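Local coordinates for folylpolyglutamate synthase protein FOLC (Mycobacterium tuberculosis, PDB 2VOS) that probably adds L-glutamate to dihydropteroate, and stepwise to tetrahydrofolate to build polyglutamate tails, at the cost of ATP, at residues A79-A84 and E296-N301; L266-A271 and Q275-Q280. One frame throughout, in Å; residues are numbered along the deposited sequence.

How the interactions relate
Following the chain from the N terminus, the P-loop leads into helix 75-88, which carries residues 79-84. Rather more than two hundred residues later, interaction 1 sets this helix against the first turns of helix 296-312 and so closes a long loop. Interaction 2, a tight beta hairpin made by residues 266-271 and 275-280, is nested inside that loop. Strand 284-291 completes its three-stranded antiparallel sheet, and the chain then enters helix 296-312. The two contacts meet on this helix: Ala299 rests on Arg268, Gln275 and Leu277, while Gln298 and Asn301 meet Met81. Helix 296-312 thus bridges the small sheet and the nucleotide-binding core, with ADP beside interaction 1.

Interaction 1. Residues A79-A84 and E296-N301; sequences ARMVDA and EHQAHN. With ADP (adenosine-5'-diphosphate), chain B.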
loop_
_atom_site.group_PDB
_atom_site.type_symbol
_atom_site.label_atom_id
_atom_site.label_comp_id
_atom_site.label_asym_id
_atom_site.label_seq_id
_atom_site.Cartn_x
_atom_site.Cartn_y
_atom_site.Cartn_z
ATOM N N ALA A 79 -7.178 0.680 0.559
ATOM C CA ALA A 79 -7.551 0.830 1.979
ATOM C C ALA A 79 -7.920 2.292 2.215
ATOM O O ALA A 79 -8.897 2.592 2.875
ATOM C CB ALA A 79 -6.407 0.451 2.899
ATOM N N ARG A 80 -7.088 3.206 1.717
ATOM C CA ARG A 80 -7.365 4.645 1.934
ATOM C C ARG A 80 -8.617 5.166 1.209
ATOM O O ARG A 80 -9.267 6.079 1.734
ATOM C CB ARG A 80 -6.187 5.502 1.538
ATOM C CG ARG A 80 -4.921 5.136 2.447
ATOM C CD ARG A 80 -3.709 5.978 1.985
ATOM N NE ARG A 80 -3.846 7.423 2.291
ATOM C CZ ARG A 80 -3.425 8.014 3.417
ATOM N NH1 ARG A 80 -2.843 7.324 4.398
ATOM N NH2 ARG A 80 -3.596 9.319 3.584
HETATM N N MSE A 81 -8.931 4.602 0.037
HETATM C CA MSE A 81 -10.155 4.897 -0.700
HETATM C C MSE A 81 -11.403 4.394 0.054
HETATM O O MSE A 81 -12.353 5.142 0.218
HETATM C CB MSE A 81 -10.123 4.258 -2.081
HETATM C CG MSE A 81 -9.200 5.074 -3.013
HETATM SE SE MSE A 81 -8.859 3.954 -4.571
HETATM C CE MSE A 81 -7.759 5.143 -5.595
ATOM N N VAL A 82 -11.380 3.148 0.509
ATOM C CA VAL A 82 -12.427 2.623 1.393
ATOM C C VAL A 82 -12.645 3.525 2.594
ATOM O O VAL A 82 -13.774 3.858 2.908
ATOM C CB VAL A 82 -12.065 1.170 1.862
ATOM C CG1 VAL A 82 -12.969 0.677 3.001
ATOM C CG2 VAL A 82 -12.059 0.200 0.658
ATOM N N ASP A 83 -11.572 3.919 3.296
ATOM C CA ASP A 83 -11.680 4.824 4.432
ATOM C C ASP A 83 -12.373 6.140 4.003
ATOM O O ASP A 83 -13.348 6.649 4.635
ATOM C CB ASP A 83 -10.251 5.096 4.962
ATOM C CG ASP A 83 -10.247 5.796 6.315
ATOM O OD1 ASP A 83 -11.317 6.353 6.689
ATOM O OD2 ASP A 83 -9.175 5.815 6.993
ATOM N N ALA A 84 -11.879 6.738 2.933
ATOM C CA ALA A 84 -12.481 7.980 2.464
ATOM C C ALA A 84 -14.001 7.841 2.184
ATOM O O ALA A 84 -14.789 8.734 2.552
ATOM C CB ALA A 84 -11.756 8.479 1.177
ATOM N N GLU A 296 -3.975 5.116 -14.555
ATOM C CA GLU A 296 -5.087 4.216 -14.847
ATOM C C GLU A 296 -5.261 3.196 -13.713
ATOM O O GLU A 296 -6.371 2.794 -13.380
ATOM C CB GLU A 296 -4.928 3.491 -16.207
ATOM C CG GLU A 296 -6.178 2.619 -16.484
ATOM C CD GLU A 296 -6.039 1.659 -17.628
ATOM O OE1 GLU A 296 -5.191 1.936 -18.527
ATOM O OE2 GLU A 296 -6.789 0.631 -17.626
ATOM N N HIS A 297 -4.172 2.728 -13.137
ATOM C CA HIS A 297 -4.300 1.762 -12.047
ATOM C C HIS A 297 -5.121 2.307 -10.887
ATOM O O HIS A 297 -5.813 1.530 -10.194
ATOM C CB HIS A 297 -2.950 1.340 -11.493
ATOM C CG HIS A 297 -2.060 2.485 -11.068
ATOM N ND1 HIS A 297 -1.481 3.343 -11.980
ATOM C CD2 HIS A 297 -1.558 2.834 -9.856
ATOM C CE1 HIS A 297 -0.746 4.233 -11.329
ATOM N NE2 HIS A 297 -0.720 3.902 -10.051
ATOM N N GLN A 298 -5.029 3.611 -10.625
ATOM C CA GLN A 298 -5.855 4.172 -9.542
ATOM C C GLN A 298 -7.376 4.175 -9.890
ATOM O O GLN A 298 -8.207 4.143 -9.018
ATOM C CB GLN A 298 -5.360 5.551 -9.079
ATOM C CG GLN A 298 -3.907 5.477 -8.491
ATOM C CD GLN A 298 -3.865 4.794 -7.136
ATOM O OE1 GLN A 298 -4.858 4.250 -6.664
ATOM N NE2 GLN A 298 -2.729 4.866 -6.468
ATOM N N ALA A 299 -7.722 4.239 -11.165
ATOM C CA ALA A 299 -9.131 4.093 -11.514
ATOM C C ALA A 299 -9.642 2.705 -11.149
ATOM O O ALA A 299 -10.787 2.536 -10.719
ATOM C CB ALA A 299 -9.350 4.375 -13.074
ATOM N N HIS A 300 -8.784 1.702 -11.314
ATOM C CA HIS A 300 -9.177 0.315 -11.010
ATOM C C HIS A 300 -9.262 0.094 -9.509
ATOM O O HIS A 300 -10.163 -0.607 -9.026
ATOM C CB HIS A 300 -8.177 -0.680 -11.674
ATOM C CG HIS A 300 -8.363 -0.733 -13.152
ATOM N ND1 HIS A 300 -9.537 -1.192 -13.729
ATOM C CD2 HIS A 300 -7.590 -0.293 -14.173
ATOM C CE1 HIS A 300 -9.475 -1.031 -15.040
ATOM N NE2 HIS A 300 -8.310 -0.482 -15.334
ATOM N N ASN A 301 -8.317 0.684 -8.775
ATOM C CA ASN A 301 -8.359 0.672 -7.315
ATOM C C ASN A 301 -9.642 1.394 -6.848
ATOM O O ASN A 301 -10.306 0.909 -5.947
ATOM C CB ASN A 301 -7.159 1.418 -6.685
ATOM C CG ASN A 301 -5.840 0.678 -6.939
ATOM O OD1 ASN A 301 -5.858 -0.504 -7.301
ATOM N ND2 ASN A 301 -4.717 1.349 -6.718
HETATM P PB ADP B . 0.347 -2.133 -1.709
HETATM O O1B ADP B . -0.227 -1.613 -0.417
HETATM O O2B ADP B . 1.839 -2.310 -1.659
HETATM O O3B ADP B . -0.371 -3.287 -2.340
HETATM P PA ADP B . 0.054 0.616 -2.781
HETATM O O1A ADP B . 0.948 1.079 -1.639
HETATM O O2A ADP B . -1.266 1.263 -3.166
HETATM O O3A ADP B . 0.031 -1.020 -2.852
HETATM O "O5'" ADP B . 0.986 0.900 -4.081
HETATM C "C5'" ADP B . 2.387 0.601 -4.170
HETATM C "C4'" ADP B . 2.801 0.983 -5.609
HETATM O "O4'" ADP B . 2.123 0.099 -6.543
HETATM C "C3'" ADP B . 2.311 2.356 -6.064
HETATM O "O3'" ADP B . 3.333 3.325 -5.951
HETATM C "C2'" ADP B . 2.001 2.288 -7.532
HETATM O "O2'" ADP B . 3.289 2.329 -8.238
HETATM C "C1'" ADP B . 1.625 0.837 -7.687
HETATM N N9 ADP B . 0.169 0.519 -7.698
HETATM C C8 ADP B . -0.834 0.821 -6.806
HETATM N N7 ADP B . -2.005 0.251 -7.218
HETATM C C5 ADP B . -1.712 -0.509 -8.315
HETATM C C6 ADP B . -2.446 -1.397 -9.224
HETATM N N6 ADP B . -3.767 -1.619 -9.056
HETATM N N1 ADP B . -1.752 -1.916 -10.243
HETATM C C2 ADP B . -0.440 -1.695 -10.516
HETATM N N3 ADP B . 0.325 -0.912 -9.710
HETATM C C4 ADP B . -0.290 -0.311 -8.639
#
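Met81, modelled as selenomethionine, reaches from helix 75-88 to the first turns of helix 296-312 and makes the direct contact between the two segments. Its chain is extended beyond CG, and CG is anti to the carbonyl carbon (chi1 -76°), which carries the selenium across the gap between the helices. SE lies 3.5 Å from the backbone C of Asn301 and 3.7 Å from its CB. The terminal CE presses closely on the amide oxygen of Gln298, 3.2 Å from OE1. Leu293 and Ala305 also touch the Met81 side chain, adding apolar neighbours to the polar oxygen at CE.

The hydrogen bonds converge on Asn301. Its amide reads the Hoogsteen edge of the adenine of ADP: ND2 donates to N7 over 3.0 Å, almost straight at 172°, and OD1 accepts from N6 over 2.9 Å at 155°. ND2 also donates to Gln298 OE1, which it approaches from above the carbonyl plane, at 2.9 Å. Gln298 is bent at chi2, bringing its amide back beside Asn301; its NE2 in turn bonds to Ser77 OG, and that hydroxyl also bonds to ADP.

Van der Waals packing comes from His297, whose CB sits over the adenine face 3.6 Å from C6, while its ring runs obliquely past the base, CD2 being 3.6 Å from C4. Other groups of the site, among them Gly74, Lys75, Thr76, Arg338 and Asp351, hold the rest of the nucleotide.

With one donor and one acceptor matched to N7 and N6, the Asn301 amide can be satisfied in only one flip state, fixed further by Gln298; the pattern suits adenine, whereas the 6-oxo group of guanine would offer OD1 no proton.

Interaction 2. Residues L266-A271 and Q275-Q280; sequences LRRQIA and QVLQLQ
Arg268 and Gln275 meet where their side chains cross, guanidinium and amide planes 70° apart. Gln275 OE1 lies at the guanidinium edge, taking a bond from Arg268 NE (2.6 Å) and a weak one from NH2 (2.9 Å). CG of Gln275 is placed between its backbone N and carbonyl carbon (chi1 48°), turning the amide toward the arginine. Beside this pair, Leu277 CD2 packs on Arg268 CB at 3.7 Å. On the other face Arg267 and Gln278 run side by side, and NH1 of Arg267 donates to Gln278 OE1 over 2.7 Å, in the guanidinium plane. Ala271 CB meets Val276 CG2 further along.

The backbones form a beta hairpin of antiparallel strands with a classic beta bulge: Leu266 N (2.8 Å) and Arg267 N (3.2 Å) both donate to Gln278 O. Gln278 and Arg267, like Gln269 and Val276, are hydrogen-bonded pairs.

Beyond the hairpin, Gln275 NE2 is satisfied by the carbonyl oxygens of Leu293 and Gly295, and Arg268 NH2 makes a salt bridge with Glu369. Gln278 NE2 bonds to Ser287 OG of strand 284-291, the third strand of this sheet, where Asp288 touches Val276.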
loop_
_atom_site.group_PDB
_atom_site.type_symbol
_atom_site.label_atom_id
_atom_site.label_comp_id
_atom_site.label_asym_id
_atom_site.label_seq_id
_atom_site.Cartn_x
_atom_site.Cartn_y
_atom_site.Cartn_z
ATOM N N LEU A 266 -16.190 2.368 -16.345
ATOM C CA LEU A 266 -16.841 2.542 -17.635
ATOM C C LEU A 266 -16.087 3.559 -18.509
ATOM O O LEU A 266 -15.871 3.312 -19.699
ATOM C CB LEU A 266 -18.311 2.952 -17.447
ATOM C CG LEU A 266 -19.198 1.904 -16.771
ATOM C CD1 LEU A 266 -20.649 2.356 -16.711
ATOM C CD2 LEU A 266 -19.129 0.553 -17.492
ATOM N N ARG A 267 -15.715 4.705 -17.938
ATOM C CA ARG A 267 -15.048 5.754 -18.718
ATOM C C ARG A 267 -14.072 6.475 -17.776
ATOM O O ARG A 267 -14.289 6.537 -16.556
ATOM C CB ARG A 267 -16.041 6.804 -19.246
ATOM C CG ARG A 267 -17.354 6.270 -19.750
ATOM C CD ARG A 267 -18.208 7.272 -20.623
ATOM N NE ARG A 267 -18.735 6.545 -21.808
ATOM C CZ ARG A 267 -19.763 5.688 -21.776
ATOM N NH1 ARG A 267 -20.417 5.468 -20.618
ATOM N NH2 ARG A 267 -20.135 5.041 -22.891
ATOM N N ARG A 268 -13.057 7.090 -18.353
ATOM C CA ARG A 268 -12.077 7.801 -17.574
ATOM C C ARG A 268 -11.416 8.846 -18.450
ATOM O O ARG A 268 -11.162 8.581 -19.634
ATOM C CB ARG A 268 -11.100 6.770 -17.059
ATOM C CG ARG A 268 -9.717 7.073 -17.187
ATOM C CD ARG A 268 -8.896 5.859 -16.604
ATOM N NE ARG A 268 -7.904 6.500 -15.801
ATOM C CZ ARG A 268 -6.728 6.940 -16.242
ATOM N NH1 ARG A 268 -6.353 6.705 -17.495
ATOM N NH2 ARG A 268 -5.924 7.581 -15.392
ATOM N N GLN A 269 -11.240 10.054 -17.929
ATOM C CA GLN A 269 -10.564 11.122 -18.647
ATOM C C GLN A 269 -9.503 11.682 -17.701
ATOM O O GLN A 269 -9.799 11.930 -16.543
ATOM C CB GLN A 269 -11.494 12.282 -18.898
ATOM C CG GLN A 269 -12.369 12.215 -20.094
ATOM C CD GLN A 269 -12.687 13.618 -20.521
ATOM O OE1 GLN A 269 -12.289 14.587 -19.839
ATOM N NE2 GLN A 269 -13.373 13.759 -21.658
ATOM N N ILE A 270 -8.314 11.946 -18.216
ATOM C CA ILE A 270 -7.312 12.696 -17.488
ATOM C C ILE A 270 -7.850 14.103 -17.205
ATOM O O ILE A 270 -8.556 14.703 -18.042
ATOM C CB ILE A 270 -6.034 12.842 -18.344
ATOM C CG1 ILE A 270 -5.615 11.471 -18.838
ATOM C CG2 ILE A 270 -4.926 13.532 -17.571
ATOM C CD1 ILE A 270 -5.713 10.421 -17.810
ATOM N N ALA A 271 -7.472 14.658 -16.049
ATOM C CA ALA A 271 -7.999 15.942 -15.614
ATOM C C ALA A 271 -6.861 16.641 -14.856
ATOM O O ALA A 271 -5.925 15.989 -14.387
ATOM C CB ALA A 271 -9.162 15.733 -14.679
ATOM N N GLN A 275 -7.979 12.631 -12.440
ATOM C CA GLN A 275 -8.782 12.061 -13.508
ATOM C C GLN A 275 -10.260 12.107 -13.118
ATOM O O GLN A 275 -10.590 12.232 -11.948
ATOM C CB GLN A 275 -8.413 10.580 -13.712
ATOM C CG GLN A 275 -8.353 9.750 -12.427
ATOM C CD GLN A 275 -7.610 8.413 -12.622
ATOM O OE1 GLN A 275 -8.079 7.559 -13.406
ATOM N NE2 GLN A 275 -6.439 8.244 -11.953
ATOM N N VAL A 276 -11.139 12.001 -14.107
ATOM C CA VAL A 276 -12.549 11.990 -13.849
ATOM C C VAL A 276 -13.057 10.631 -14.331
ATOM O O VAL A 276 -12.738 10.199 -15.434
ATOM C CB VAL A 276 -13.215 13.117 -14.624
ATOM C CG1 VAL A 276 -14.754 12.985 -14.456
ATOM C CG2 VAL A 276 -12.741 14.527 -14.075
ATOM N N LEU A 277 -13.857 9.964 -13.515
ATOM C CA LEU A 277 -14.312 8.601 -13.774
ATOM C C LEU A 277 -15.820 8.469 -13.882
ATOM O O LEU A 277 -16.579 9.170 -13.217
ATOM C CB LEU A 277 -13.831 7.668 -12.603
ATOM C CG LEU A 277 -12.338 7.818 -12.254
ATOM C CD1 LEU A 277 -11.977 6.951 -10.978
ATOM C CD2 LEU A 277 -11.497 7.402 -13.413
ATOM N N GLN A 278 -16.254 7.497 -14.664
ATOM C CA GLN A 278 -17.602 7.015 -14.555
ATOM C C GLN A 278 -17.504 5.540 -14.194
ATOM O O GLN A 278 -16.915 4.747 -14.957
ATOM C CB GLN A 278 -18.340 7.138 -15.922
ATOM C CG GLN A 278 -19.784 6.708 -15.764
ATOM C CD GLN A 278 -20.582 6.890 -17.038
ATOM O OE1 GLN A 278 -20.253 6.292 -18.083
ATOM N NE2 GLN A 278 -21.661 7.708 -16.954
ATOM N N LEU A 279 -18.077 5.165 -13.049
ATOM C CA LEU A 279 -17.925 3.805 -12.528
ATOM C C LEU A 279 -19.262 3.069 -12.460
ATOM O O LEU A 279 -20.243 3.596 -11.933
ATOM C CB LEU A 279 -17.313 3.859 -11.130
ATOM C CG LEU A 279 -15.957 4.582 -10.966
ATOM C CD1 LEU A 279 -15.466 4.627 -9.448
ATOM C CD2 LEU A 279 -14.860 3.937 -11.811
ATOM N N GLN A 280 -19.273 1.835 -12.932
ATOM C CA GLN A 280 -20.369 0.944 -12.593
ATOM C C GLN A 280 -20.049 0.159 -11.308
ATOM O O GLN A 280 -19.105 -0.659 -11.281
ATOM C CB GLN A 280 -20.641 -0.012 -13.730
ATOM C CG GLN A 280 -21.829 -0.941 -13.415
ATOM C CD GLN A 280 -22.429 -1.421 -14.661
ATOM O OE1 GLN A 280 -22.706 -0.628 -15.563
ATOM N NE2 GLN A 280 -22.630 -2.739 -14.761
#